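PDB 4D74: probable low molecular weight protein-tyrosine-phosphatase AmsI from Erwinia amylovora, which probably dephosphorylates tyrosine residues of proteins and may be required for production of amylovoran, an exopolysaccharide virulence factor of the fire blight pathogen. Local coordinates for residues 39-44 against 151-156. The protein carries 1 engineered substitution. Sequence-based numbering, arbitrary orientation. Where two conformers were deposited one is given.
Sequences ICRSPT and EAVYGV. With SO4 (sulfate ion), chain B.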
loop_
_atom_site.group_PDB
_atom_site.type_symbol
_atom_site.label_atom_id
_atom_site.label_comp_id
_atom_site.label_asym_id
_atom_site.label_seq_id
_atom_site.Cartn_x
_atom_site.Cartn_y
_atom_site.Cartn_z
ATOM N N ILE A 39 -7.942 19.395 -11.826
ATOM C CA ILE A 39 -8.366 20.673 -11.227
ATOM C C ILE A 39 -8.735 20.635 -9.736
ATOM O O ILE A 39 -8.852 21.710 -9.148
ATOM C CB ILE A 39 -9.520 21.277 -12.065
ATOM C CG1 ILE A 39 -10.721 20.319 -12.145
ATOM C CG2 ILE A 39 -9.039 21.646 -13.438
ATOM C CD1 ILE A 39 -11.967 21.054 -12.662
ATOM N N CYS A 40 -8.826 19.460 -9.074
ATOM C CA CYS A 40 -9.331 19.374 -7.702
ATOM C C CYS A 40 -8.409 18.622 -6.684
ATOM O O CYS A 40 -7.489 19.259 -6.056
ATOM C CB CYS A 40 -10.710 18.750 -7.790
ATOM S SG CYS A 40 -11.601 18.835 -6.247
ATOM N N ARG A 41 -8.584 17.294 -6.531
ATOM C CA ARG A 41 -7.739 16.503 -5.631
ATOM C C ARG A 41 -6.276 16.550 -6.058
ATOM O O ARG A 41 -5.381 16.647 -5.215
ATOM C CB ARG A 41 -8.156 15.033 -5.575
ATOM C CG ARG A 41 -9.427 14.839 -4.756
ATOM C CD ARG A 41 -9.887 13.418 -4.818
ATOM N NE ARG A 41 -10.431 13.112 -6.136
ATOM C CZ ARG A 41 -10.915 11.933 -6.509
ATOM N NH1 ARG A 41 -10.936 10.926 -5.664
ATOM N NH2 ARG A 41 -11.392 11.755 -7.741
ATOM N N SER A 42 -6.022 16.459 -7.362
ATOM C CA SER A 42 -4.637 16.310 -7.769
ATOM C C SER A 42 -3.789 17.573 -7.566
ATOM O O SER A 42 -2.685 17.450 -7.087
ATOM C CB SER A 42 -4.463 15.654 -9.153
ATOM O OG SER A 42 -5.149 16.320 -10.199
ATOM N N PRO A 43 -4.284 18.773 -7.915
ATOM C CA PRO A 43 -3.455 19.955 -7.593
ATOM C C PRO A 43 -3.330 20.178 -6.082
ATOM O O PRO A 43 -2.295 20.640 -5.612
ATOM C CB PRO A 43 -4.184 21.136 -8.270
ATOM C CG PRO A 43 -5.500 20.621 -8.638
ATOM C CD PRO A 43 -5.438 19.144 -8.743
ATOM N N THR A 44 -4.347 19.816 -5.316
ATOM C CA THR A 44 -4.253 19.940 -3.882
ATOM C C THR A 44 -3.151 19.000 -3.346
ATOM O O THR A 44 -2.289 19.425 -2.576
ATOM C CB THR A 44 -5.604 19.658 -3.193
ATOM O OG1 THR A 44 -6.590 20.608 -3.679
ATOM C CG2 THR A 44 -5.495 19.798 -1.706
ATOM N N GLU A 151 -13.649 20.406 2.523
ATOM C CA GLU A 151 -12.894 20.517 3.759
ATOM C C GLU A 151 -12.451 19.146 4.279
ATOM O O GLU A 151 -11.306 18.977 4.704
ATOM C CB GLU A 151 -13.701 21.241 4.869
ATOM C CG GLU A 151 -13.884 22.728 4.595
ATOM C CD GLU A 151 -12.690 23.584 5.021
ATOM O OE1 GLU A 151 -11.697 23.048 5.583
ATOM O OE2 GLU A 151 -12.768 24.822 4.793
ATOM N N ALA A 152 -13.386 18.197 4.251
ATOM C CA ALA A 152 -13.101 16.824 4.704
ATOM C C ALA A 152 -11.988 16.209 3.858
ATOM O O ALA A 152 -11.025 15.633 4.410
ATOM C CB ALA A 152 -14.364 15.989 4.621
ATOM N N VAL A 153 -12.121 16.320 2.545
ATOM C CA VAL A 153 -11.126 15.764 1.631
ATOM C C VAL A 153 -9.783 16.445 1.818
ATOM O O VAL A 153 -8.720 15.787 1.785
ATOM C CB VAL A 153 -11.641 15.745 0.181
ATOM C CG1 VAL A 153 -10.521 15.379 -0.813
ATOM C CG2 VAL A 153 -12.773 14.728 0.058
ATOM N N TYR A 154 -9.759 17.766 1.982
ATOM C CA TYR A 154 -8.488 18.426 2.231
ATOM C C TYR A 154 -7.765 17.818 3.418
ATOM O O TYR A 154 -6.574 17.522 3.372
ATOM C CB TYR A 154 -8.680 19.938 2.490
ATOM C CG TYR A 154 -7.367 20.613 2.679
ATOM C CD1 TYR A 154 -6.737 20.664 3.912
ATOM C CD2 TYR A 154 -6.735 21.163 1.585
ATOM C CE1 TYR A 154 -5.485 21.277 4.041
ATOM C CE2 TYR A 154 -5.499 21.753 1.693
ATOM C CZ TYR A 154 -4.885 21.814 2.913
ATOM O OH TYR A 154 -3.668 22.454 2.944
ATOM N N GLY A 155 -8.481 17.611 4.526
ATOM C CA GLY A 155 -7.856 17.073 5.719
ATOM C C GLY A 155 -7.274 15.686 5.501
ATOM O O GLY A 155 -6.205 15.364 6.033
ATOM N N VAL A 156 -7.986 14.883 4.712
ATOM C CA VAL A 156 -7.529 13.545 4.359
ATOM C C VAL A 156 -6.260 13.632 3.506
ATOM O O VAL A 156 -5.266 12.938 3.785
ATOM C CB VAL A 156 -8.618 12.732 3.665
ATOM C CG1 VAL A 156 -8.064 11.387 3.248
ATOM C CG2 VAL A 156 -9.824 12.467 4.591
HETATM S S SO4 B . -8.905 16.014 -10.380
HETATM O O1 SO4 B . -9.644 17.223 -10.889
HETATM O O2 SO4 B . -9.686 14.820 -10.761
HETATM O O3 SO4 B . -8.611 16.111 -8.974
HETATM O O4 SO4 B . -7.603 15.626 -11.001
#
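With chi1 at -60°, Thr44 turns its methyl CG2 away from its own backbone N and onto Tyr154, while OG1 folds back to the preceding turn; Tyr154, its ring likewise extended from the backbone N (chi1 -177°), receives that methyl obliquely at CD2, 3.8 Å from Thr44 CG2. The other touch is looser: Val153 CG1 lies 4.1 Å from Arg41 CG, so the valine meets the aliphatic root of the arginine and not its guanidinium. That end bends off at chi3 to a salt bridge with Glu109. Thr44 OG1 donates to Cys40 O over 2.9 Å, and Thr44 N reaches the same oxygen from the opposite face, so two bonds grip the carbonyl of the N-cap residue. Arg41, by similarity an active-site residue, closes the CX5R phosphate-binding loop that starts at Cys35, the probable nucleophile beside it. The loop and Ser42 wrap a sulfate: Ser42 OG, also bonded to Asn38 ND2, hydrogen-bonds sulfate O4 at 2.7 Å. Between residues 39-44 and 151-156 only carbon atoms touch, whereas the backbone N-H groups of Ile39, Cys40 and Ser42 turn to the anion, which probably occupies the substrate phosphate site.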